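Local coordinates for Alpha/beta hydrolase fold protein (Chitinophaga pinensis, PDB 4PW0) that probably works as a serine hydrolase of the alpha/beta hydrolase fold, though its natural substrate has not been established, at residues D50-P54 with L55-G59; Q193-S196 with A197-G201; F109-G112 with G113-Q117. One frame throughout, in Å; residues are numbered along the deposited sequence.

Contact 1: residues D50-P54 with L55-G59; sequences DNWDP and LITNG
Asp53 reaches over the first turn of helix 54-61 and caps it: the side-chain oxygen OD1 accepts from Leu55 N at 3.0 Å, an N-cap bond to the second helical residue. The carboxylate swings forward to this amide because CG stands anti to the backbone N (chi1 -175°), and the N-H meets OD1 from above the carboxylate plane. Asp53 O takes a nearly linear bond from Thr57 N (3.0 Å, 169°), and Ile56 N adds a weak second one. The next helical bond follows directly, from Asn58 N to Pro54 O at 2.8 Å.

The tightly packed side lies where Asp53 and Ile56 cross at about a right angle, with Ile56 CD1 3.9 Å from Asp53 CB and CG1 almost as near. Here Phe265, Pro269 and Phe272, from the helices at the C-terminal end, cover Ile56, while the second carboxylate oxygen, OD2, forms a salt bridge with Arg183 of helix 171-184. A negative group at this helix end probably also gains from the helix dipole. Thr57 leans back toward the loop as well, its methyl CG2 resting 3.8 Å from Trp52 CB and approaching the indole obliquely.

The looser side belongs to the side chains of Leu55 and Asn58, both partly exposed residues. Only the base of the leucine takes part: CB lies alongside Asp53 OD1, and the two side chains point the same way before the leucine branch leads off from the loop. The Asn58 side chain folds back over the first turn with OD1 engaged by His11 N. Although Asn58 ND2 comes within 3.2 Å of Pro54 O, the angle is too poor for a hydrogen bond.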
ATOM      1  N   ASP A  50      24.200   9.748   7.174  1.00 18.25           N
ATOM      2  CA  ASP A  50      24.696   8.972   6.055  0.60 19.57           C
ATOM      3  C   ASP A  50      24.004   7.583   5.893  1.00 17.54           C
ATOM      4  O   ASP A  50      24.311   6.831   4.957  1.00 19.75           O
ATOM      5  CB  ASP A  50      26.227   8.787   6.205  0.60 18.76           C
ATOM      6  CG  ASP A  50      27.004  10.102   6.195  0.60 21.78           C
ATOM      7  OD1 ASP A  50      26.595  11.098   5.510  0.60 22.46           O
ATOM      8  OD2 ASP A  50      28.048  10.079   6.922  0.60 20.82           O
ATOM      9  N   ASN A  51      23.109   7.260   6.838  1.00 16.66           N
ATOM     10  CA  ASN A  51      22.315   6.012   6.725  1.00 15.63           C
ATOM     11  C   ASN A  51      21.025   6.206   5.974  1.00 16.23           C
ATOM     12  O   ASN A  51      20.311   5.244   5.672  1.00 17.91           O
ATOM     13  CB  ASN A  51      22.062   5.449   8.106  1.00 15.81           C
ATOM     14  CG  ASN A  51      23.336   4.919   8.732  1.00 17.07           C
ATOM     15  OD1 ASN A  51      24.037   5.597   9.503  1.00 19.42           O
ATOM     16  ND2 ASN A  51      23.698   3.686   8.331  1.00 19.42           N
ATOM     17  N   TRP A  52      20.662   7.461   5.647  1.00 15.21           N
ATOM     18  CA  TRP A  52      19.541   7.708   4.767  1.00 16.10           C
ATOM     19  C   TRP A  52      19.856   7.261   3.341  1.00 16.96           C
ATOM     20  O   TRP A  52      20.955   7.532   2.837  1.00 18.94           O
ATOM     21  CB  TRP A  52      19.105   9.182   4.781  1.00 16.59           C
ATOM     22  CG  TRP A  52      18.471   9.605   6.060  1.00 15.90           C
ATOM     23  CD1 TRP A  52      19.038  10.397   7.049  1.00 17.95           C
ATOM     24  CD2 TRP A  52      17.168   9.266   6.519  1.00 15.71           C
ATOM     25  NE1 TRP A  52      18.171  10.527   8.105  1.00 17.33           N
ATOM     26  CE2 TRP A  52      17.003   9.874   7.791  1.00 16.51           C
ATOM     27  CE3 TRP A  52      16.107   8.516   5.992  1.00 16.31           C
ATOM     28  CZ2 TRP A  52      15.851   9.693   8.559  1.00 16.50           C
ATOM     29  CZ3 TRP A  52      14.961   8.367   6.736  1.00 17.57           C
ATOM     30  CH2 TRP A  52      14.842   8.948   8.017  1.00 16.60           C
ATOM     31  N   ASP A  53      18.882   6.648   2.685  1.00 15.92           N
ATOM     32  CA  ASP A  53      19.040   6.155   1.323  1.00 16.98           C
ATOM     33  C   ASP A  53      18.929   7.355   0.389  1.00 16.65           C
ATOM     34  O   ASP A  53      17.893   8.020   0.351  1.00 16.69           O
ATOM     35  CB  ASP A  53      17.911   5.173   1.057  1.00 16.95           C
ATOM     36  CG  ASP A  53      17.979   4.480  -0.273  1.00 19.59           C
ATOM     37  OD1 ASP A  53      18.754   4.896  -1.191  1.00 18.95           O
ATOM     38  OD2 ASP A  53      17.234   3.460  -0.384  1.00 20.69           O
ATOM     39  N   PRO A  54      20.023   7.628  -0.376  1.00 16.48           N
ATOM     40  CA  PRO A  54      19.921   8.752  -1.314  1.00 18.12           C
ATOM     41  C   PRO A  54      18.810   8.646  -2.345  1.00 18.42           C
ATOM     42  O   PRO A  54      18.237   9.664  -2.724  1.00 19.77           O
ATOM     43  CB  PRO A  54      21.286   8.742  -2.026  1.00 19.43           C
ATOM     44  CG  PRO A  54      21.848   7.402  -1.841  1.00 22.80           C
ATOM     45  CD  PRO A  54      21.292   6.883  -0.517  1.00 17.62           C
ATOM     46  N   LEU A  55      18.405   7.432  -2.739  1.00 17.88           N
ATOM     47  CA  LEU A  55      17.265   7.364  -3.641  1.00 18.96           C
ATOM     48  C   LEU A  55      15.992   7.921  -3.032  1.00 19.75           C
ATOM     49  O   LEU A  55      15.161   8.522  -3.700  1.00 20.46           O
ATOM     50  CB  LEU A  55      16.996   5.934  -4.113  1.00 22.15           C
ATOM     51  CG  LEU A  55      17.748   5.445  -5.301  1.00 24.95           C
ATOM     52  CD1 LEU A  55      17.374   4.047  -5.695  1.00 21.50           C
ATOM     53  CD2 LEU A  55      17.576   6.376  -6.493  1.00 29.48           C
ATOM     54  N   ILE A  56      15.845   7.700  -1.718  1.00 17.67           N
ATOM     55  CA  ILE A  56      14.664   8.150  -1.041  1.00 18.58           C
ATOM     56  C   ILE A  56      14.720   9.635  -0.742  1.00 17.75           C
ATOM     57  O   ILE A  56      13.760  10.383  -1.017  1.00 18.38           O
ATOM     58  CB  ILE A  56      14.453   7.314   0.234  1.00 17.61           C
ATOM     59  CG1 ILE A  56      14.204   5.847  -0.178  1.00 17.71           C
ATOM     60  CG2 ILE A  56      13.283   7.870   1.009  1.00 19.54           C
ATOM     61  CD1 ILE A  56      14.030   4.889   0.991  1.00 19.57           C
ATOM     62  N   THR A  57      15.860  10.084  -0.218  1.00 17.01           N
ATOM     63  CA  THR A  57      15.931  11.504   0.096  1.00 17.45           C
ATOM     64  C   THR A  57      15.998  12.375  -1.169  1.00 18.28           C
ATOM     65  O   THR A  57      15.343  13.420  -1.191  1.00 19.54           O
ATOM     66  CB  THR A  57      17.113  11.829   0.997  1.00 18.66           C
ATOM     67  OG1 THR A  57      18.334  11.455   0.357  1.00 19.24           O
ATOM     68  CG2 THR A  57      16.987  11.164   2.374  1.00 20.56           C
ATOM     69  N   ASN A  58      16.685  11.908  -2.209  1.00 17.92           N
ATOM     70  CA  ASN A  58      16.629  12.626  -3.478  1.00 19.76           C
ATOM     71  C   ASN A  58      15.220  12.596  -4.079  1.00 20.57           C
ATOM     72  O   ASN A  58      14.702  13.612  -4.579  1.00 23.35           O
ATOM     73  CB  ASN A  58      17.660  12.105  -4.476  1.00 20.96           C
ATOM     74  CG  ASN A  58      19.083  12.486  -4.103  1.00 19.28           C
ATOM     75  OD1 ASN A  58      19.286  13.504  -3.444  1.00 22.87           O
ATOM     76  ND2 ASN A  58      20.056  11.693  -4.482  1.00 22.04           N
ATOM     77  N   GLY A  59      14.590  11.420  -4.062  1.00 19.03           N
ATOM     78  CA  GLY A  59      13.281  11.315  -4.636  1.00 20.22           C
ATOM     79  C   GLY A  59      12.216  12.188  -3.980  1.00 20.28           C
ATOM     80  O   GLY A  59      11.400  12.849  -4.645  1.00 22.69           O
TER

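Contact 2: residues Q193-S196 with A197-G201; sequences QDAS and AQAIG
Ser196 OG, in the conformer described here, accepts from Ala199 N across the first turn of helix 197-212, at 3.3 Å and with an N-H...O angle of 161°. The hydroxyl sits between the backbone N and the carbonyl carbon (chi1 78°), which holds it at the N-terminal end of the helix, within reach of Ala199 N. Beside this bond, Ala199 CB lies 3.4 Å from Ser196 OG and packs equally closely against Ala195 O.

One residue further on, Ile200 N bonds to Ser196 O at 3.0 Å, and the ethyl branch of Ile200 folds back over that carbonyl. Ile200 CG1 also reaches Ala195 CB at 4.0 Å. The pair occupies the positions of a hydrophobic staple, here a small one, joining the residue before the cap to the fourth residue of the helix.

Ser196 is therefore the N-cap of the helix, and its own hydroxyl is in turn positioned by the preceding residue. In the same conformer Ser196 OG donates to Ala195 O at 2.7 Å, in the carbonyl plane and on a lone pair, so the oxygen that accepts from the helix is also tied back to the incoming loop. Ala195 itself is fixed by backbone hydrogen bonding with Gly75.

Farther out, a water lies close to Gln198 OE1 and only weakly, at long range, by Ser196 OG. Gln198 OE1 also accepts from Thr81 N, while Thr81 touches Ala199 and Phe45 touches Ile200.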
ATOM      1  N   GLN A 193      29.852  11.615  11.448  1.00 23.85           N
ATOM      2  CA  GLN A 193      30.462  10.686  12.374  0.60 25.45           C
ATOM      3  C   GLN A 193      29.521   9.496  12.594  1.00 26.29           C
ATOM      4  O   GLN A 193      28.354   9.576  12.314  1.00 26.31           O
ATOM      5  CB  GLN A 193      30.721  11.360  13.716  0.60 28.29           C
ATOM      6  CG  GLN A 193      31.804  12.421  13.714  0.60 28.10           C
ATOM      7  CD  GLN A 193      32.028  13.034  15.097  0.60 33.42           C
ATOM      8  OE1 GLN A 193      31.298  12.761  16.067  0.60 38.32           O
ATOM      9  NE2 GLN A 193      33.043  13.856  15.193  0.60 35.61           N
ATOM     10  N   ASP A 194      30.050   8.412  13.138  1.00 29.36           N
ATOM     11  CA  ASP A 194      29.214   7.281  13.548  1.00 26.79           C
ATOM     12  C   ASP A 194      28.411   7.679  14.770  1.00 21.95           C
ATOM     13  O   ASP A 194      28.667   8.726  15.403  1.00 21.32           O
ATOM     14  CB  ASP A 194      30.057   6.052  13.829  1.00 31.60           C
ATOM     15  CG  ASP A 194      30.785   5.538  12.595  1.00 43.33           C
ATOM     16  OD1 ASP A 194      30.154   5.422  11.490  1.00 43.69           O
ATOM     17  OD2 ASP A 194      31.990   5.237  12.781  1.00 53.14           O
ATOM     18  N   ALA A 195      27.429   6.862  15.162  0.60 19.12           N
ATOM     19  CA  ALA A 195      26.477   7.299  16.197  0.60 16.86           C
ATOM     20  C   ALA A 195      27.085   7.683  17.548  0.60 16.21           C
ATOM     21  O   ALA A 195      26.583   8.574  18.203  0.60 18.03           O
ATOM     22  CB  ALA A 195      25.425   6.241  16.436  0.60 17.70           C
ATOM     23  N   SER A 196      28.106   6.934  17.963  0.60 15.58           N
ATOM     24  CA  SER A 196      28.759   6.976  19.330  0.60 17.12           C
ATOM     25  C   SER A 196      28.182   5.914  20.257  0.60 16.87           C
ATOM     26  O   SER A 196      26.983   5.642  20.269  0.60 16.57           O
ATOM     27  CB  SER A 196      28.805   8.352  20.118  1.00 19.75           C
ATOM     28  OG  SER A 196      27.550   8.640  20.722  1.00 20.54           O
ATOM     29  N   ALA A 197      29.055   5.352  21.086  1.00 16.68           N
ATOM     30  CA  ALA A 197      28.649   4.315  22.007  1.00 17.05           C
ATOM     31  C   ALA A 197      27.563   4.814  22.927  1.00 16.01           C
ATOM     32  O   ALA A 197      26.570   4.101  23.175  1.00 16.83           O
ATOM     33  CB  ALA A 197      29.858   3.854  22.805  1.00 19.81           C
ATOM     34  N   GLN A 198      27.702   6.024  23.459  1.00 17.42           N
ATOM     35  CA  GLN A 198      26.692   6.536  24.379  1.00 18.18           C
ATOM     36  C   GLN A 198      25.314   6.606  23.709  1.00 17.51           C
ATOM     37  O   GLN A 198      24.293   6.240  24.295  1.00 18.00           O
ATOM     38  CB  GLN A 198      27.102   7.892  24.944  1.00 19.56           C
ATOM     39  CG  GLN A 198      26.205   8.379  26.070  1.00 20.46           C
ATOM     40  CD  GLN A 198      24.894   9.023  25.599  1.00 19.67           C
ATOM     41  OE1 GLN A 198      24.798   9.670  24.575  1.00 20.49           O
ATOM     42  NE2 GLN A 198      23.866   8.879  26.439  1.00 21.77           N
ATOM     43  N   ALA A 199      25.276   7.107  22.472  1.00 15.94           N
ATOM     44  CA  ALA A 199      24.012   7.197  21.758  1.00 16.19           C
ATOM     45  C   ALA A 199      23.396   5.827  21.531  1.00 15.77           C
ATOM     46  O   ALA A 199      22.175   5.668  21.681  1.00 16.76           O
ATOM     47  CB  ALA A 199      24.229   7.924  20.432  1.00 16.92           C
ATOM     48  N   ILE A 200      24.207   4.858  21.163  1.00 15.12           N
ATOM     49  CA  ILE A 200      23.703   3.510  20.888  1.00 15.20           C
ATOM     50  C   ILE A 200      23.078   2.930  22.162  1.00 16.54           C
ATOM     51  O   ILE A 200      21.983   2.385  22.119  1.00 15.54           O
ATOM     52  CB  ILE A 200      24.787   2.575  20.316  1.00 16.06           C
ATOM     53  CG1 ILE A 200      25.331   3.117  18.990  1.00 18.23           C
ATOM     54  CG2 ILE A 200      24.243   1.158  20.146  1.00 15.98           C
ATOM     55  CD1 ILE A 200      26.594   2.439  18.543  1.00 22.85           C
ATOM     56  N   GLY A 201      23.765   3.068  23.316  1.00 16.24           N
ATOM     57  CA  GLY A 201      23.200   2.530  24.563  1.00 15.89           C
ATOM     58  C   GLY A 201      21.909   3.213  24.964  1.00 15.85           C
ATOM     59  O   GLY A 201      20.954   2.539  25.394  1.00 17.37           O
TER
HETATM   60  O   HOH W   1      26.481  10.967  23.041  1.00 31.85           O

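Contact 3: residues F109-G112 with G113-Q117; sequences FSLG and GFIVQ
Leu111 carries CG anti to its backbone N, whereas Phe114 has CG anti to the carbonyl carbon (chi1 -57°); these settings bring the two side chains together at about a right angle. Leu111 CD1 meets the ring of Phe114 at CD2, 4.1 Å away. The phenyl group folds back over the start of helix 111-122, with Leu111 CA and Ser110 O over one face. Ser110 O lies 3.8 Å above the ring plane, displaced toward the rim. Ring stacking with Trp210 ties Phe114 to helix 197-212. Ile115 adds a looser contact on the next side of the turn, its CD1 4.4 Å from Leu111 CG, and Met88 of helix 85-98 touches both residues.

Beneath the side chains, Ser110 O accepts from Phe114 N at 3.3 Å and, weakly, from Gly113 N. Leu111 O then accepts from Ile115 N in the carbonyl plane, and Gly112 O from Val116 N. Val116 CG1 packs 3.4 Å from Gly112 O, while its side chain also reaches strand 127-133. The amide of Gln117 turns back along the helix, and NE2 donates to Gly113 O at 3.0 Å from above the carbonyl plane; the same nitrogen bonds to Ala136 O.

The sharp turn between strand and helix falls at Ser110, whose strained backbone (phi 64°, psi -122°) directs the side chain away from the helix, where it touches His262. Gly113, lacking a side chain, fits its bare backbone tightly against Ser110 O. Such geometry, with the Gly108-Ser110-Gly112 pattern, is characteristic of the nucleophile elbow of alpha/beta hydrolases, in which Ser110 would probably form a catalytic triad with His262 and Asp234.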
ATOM      1  N   PHE A 109      11.503   6.391  10.627  1.00 14.12           N
ATOM      2  CA  PHE A 109      11.892   5.002  10.383  1.00 13.33           C
ATOM      3  C   PHE A 109      12.376   4.383  11.691  1.00 13.47           C
ATOM      4  O   PHE A 109      13.268   4.921  12.339  1.00 14.57           O
ATOM      5  CB  PHE A 109      13.011   4.992   9.332  1.00 14.05           C
ATOM      6  CG  PHE A 109      13.607   3.610   9.033  1.00 14.55           C
ATOM      7  CD1 PHE A 109      12.806   2.490   8.967  1.00 14.47           C
ATOM      8  CD2 PHE A 109      14.967   3.472   8.760  1.00 14.91           C
ATOM      9  CE1 PHE A 109      13.346   1.244   8.686  1.00 15.76           C
ATOM     10  CE2 PHE A 109      15.499   2.241   8.437  1.00 17.33           C
ATOM     11  CZ  PHE A 109      14.682   1.118   8.410  1.00 15.60           C
ATOM     12  N   SER A 110      11.769   3.252  12.089  1.00 13.41           N
ATOM     13  CA  SER A 110      12.219   2.437  13.226  1.00 14.03           C
ATOM     14  C   SER A 110      12.078   3.304  14.513  1.00 14.69           C
ATOM     15  O   SER A 110      10.970   3.797  14.767  1.00 14.53           O
ATOM     16  CB  SER A 110      13.606   1.904  12.948  1.00 15.41           C
ATOM     17  OG  SER A 110      14.014   1.108  14.055  1.00 16.97           O
ATOM     18  N   LEU A 111      13.149   3.543  15.266  1.00 14.53           N
ATOM     19  CA  LEU A 111      13.085   4.460  16.398  1.00 14.98           C
ATOM     20  C   LEU A 111      12.417   5.790  16.025  1.00 14.56           C
ATOM     21  O   LEU A 111      11.588   6.329  16.773  1.00 15.52           O
ATOM     22  CB  LEU A 111      14.512   4.706  16.863  1.00 17.20           C
ATOM     23  CG  LEU A 111      14.688   5.782  17.914  1.00 17.92           C
ATOM     24  CD1 LEU A 111      13.925   5.454  19.169  1.00 19.18           C
ATOM     25  CD2 LEU A 111      16.176   5.942  18.218  1.00 20.35           C
ATOM     26  N   GLY A 112      12.746   6.325  14.842  1.00 13.52           N
ATOM     27  CA  GLY A 112      12.128   7.529  14.391  1.00 14.40           C
ATOM     28  C   GLY A 112      10.626   7.421  14.218  1.00 14.70           C
ATOM     29  O   GLY A 112       9.897   8.407  14.383  1.00 15.64           O
ATOM     30  N   GLY A 113      10.154   6.220  13.869  1.00 14.50           N
ATOM     31  CA  GLY A 113       8.732   5.973  13.789  1.00 15.36           C
ATOM     32  C   GLY A 113       8.036   6.005  15.140  1.00 15.73           C
ATOM     33  O   GLY A 113       6.817   6.253  15.203  1.00 17.17           O
ATOM     34  N   PHE A 114       8.754   5.723  16.218  1.00 14.43           N
ATOM     35  CA  PHE A 114       8.192   5.898  17.564  1.00 14.35           C
ATOM     36  C   PHE A 114       8.103   7.400  17.898  1.00 15.76           C
ATOM     37  O   PHE A 114       7.059   7.903  18.378  1.00 16.36           O
ATOM     38  CB  PHE A 114       9.093   5.288  18.642  1.00 15.29           C
ATOM     39  CG  PHE A 114       9.407   3.829  18.498  1.00 14.62           C
ATOM     40  CD1 PHE A 114       8.671   2.966  17.700  1.00 15.21           C
ATOM     41  CD2 PHE A 114      10.469   3.310  19.194  1.00 15.55           C
ATOM     42  CE1 PHE A 114       9.026   1.624  17.573  1.00 15.12           C
ATOM     43  CE2 PHE A 114      10.807   1.983  19.104  1.00 15.93           C
ATOM     44  CZ  PHE A 114      10.099   1.118  18.316  1.00 14.91           C
ATOM     45  N   ILE A 115       9.148   8.142  17.552  1.00 14.85           N
ATOM     46  CA  ILE A 115       9.201   9.588  17.832  1.00 15.42           C
ATOM     47  C   ILE A 115       8.072  10.313  17.111  1.00 16.15           C
ATOM     48  O   ILE A 115       7.408  11.192  17.705  1.00 17.67           O
ATOM     49  CB  ILE A 115      10.586  10.162  17.466  1.00 16.98           C
ATOM     50  CG1 ILE A 115      11.655   9.639  18.437  1.00 16.52           C
ATOM     51  CG2 ILE A 115      10.580  11.703  17.509  1.00 18.09           C
ATOM     52  CD1 ILE A 115      13.093   9.854  17.982  1.00 17.99           C
ATOM     53  N   VAL A 116       7.774   9.967  15.857  1.00 16.26           N
ATOM     54  CA  VAL A 116       6.725  10.739  15.158  1.00 15.79           C
ATOM     55  C   VAL A 116       5.356  10.458  15.761  1.00 16.60           C
ATOM     56  O   VAL A 116       4.515  11.337  15.745  1.00 18.21           O
ATOM     57  CB  VAL A 116       6.714  10.512  13.638  1.00 17.11           C
ATOM     58  CG1 VAL A 116       8.050  10.966  13.039  1.00 17.58           C
ATOM     59  CG2 VAL A 116       6.405   9.068  13.223  1.00 16.98           C
ATOM     60  N   GLN A 117       5.122   9.246  16.265  1.00 15.86           N
ATOM     61  CA  GLN A 117       3.848   8.955  16.958  1.00 15.81           C
ATOM     62  C   GLN A 117       3.724   9.821  18.227  1.00 18.07           C
ATOM     63  O   GLN A 117       2.697  10.437  18.466  1.00 19.28           O
ATOM     64  CB  GLN A 117       3.757   7.512  17.359  1.00 17.08           C
ATOM     65  CG  GLN A 117       3.629   6.517  16.218  1.00 15.91           C
ATOM     66  CD  GLN A 117       3.706   5.101  16.738  1.00 16.19           C
ATOM     67  OE1 GLN A 117       2.821   4.656  17.477  1.00 18.42           O
ATOM     68  NE2 GLN A 117       4.730   4.378  16.330  1.00 16.85           N
TER

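Overall arrangement
All three contacts mark the starts of helices within one chain of alpha/beta hydrolase fold. Along the chain contact 1 comes first, then contact 3, then contact 2. Contact 3 is the most central, about 6 Å from the middle of the chain, where strand 104-109 of the mixed sheet passes into helix 111-122. The centre of contact 1 is about 17 Å from that of contact 3, and the centre of contact 2 about 18 Å; contacts 1 and 2 lie 21 Å apart. None touches another. Contact 3 holds the probable nucleophile; helix 197-212, begun at contact 2, packs on its Leu111 and Phe114, and Trp52 of contact 1 lies near the elbow without touching it.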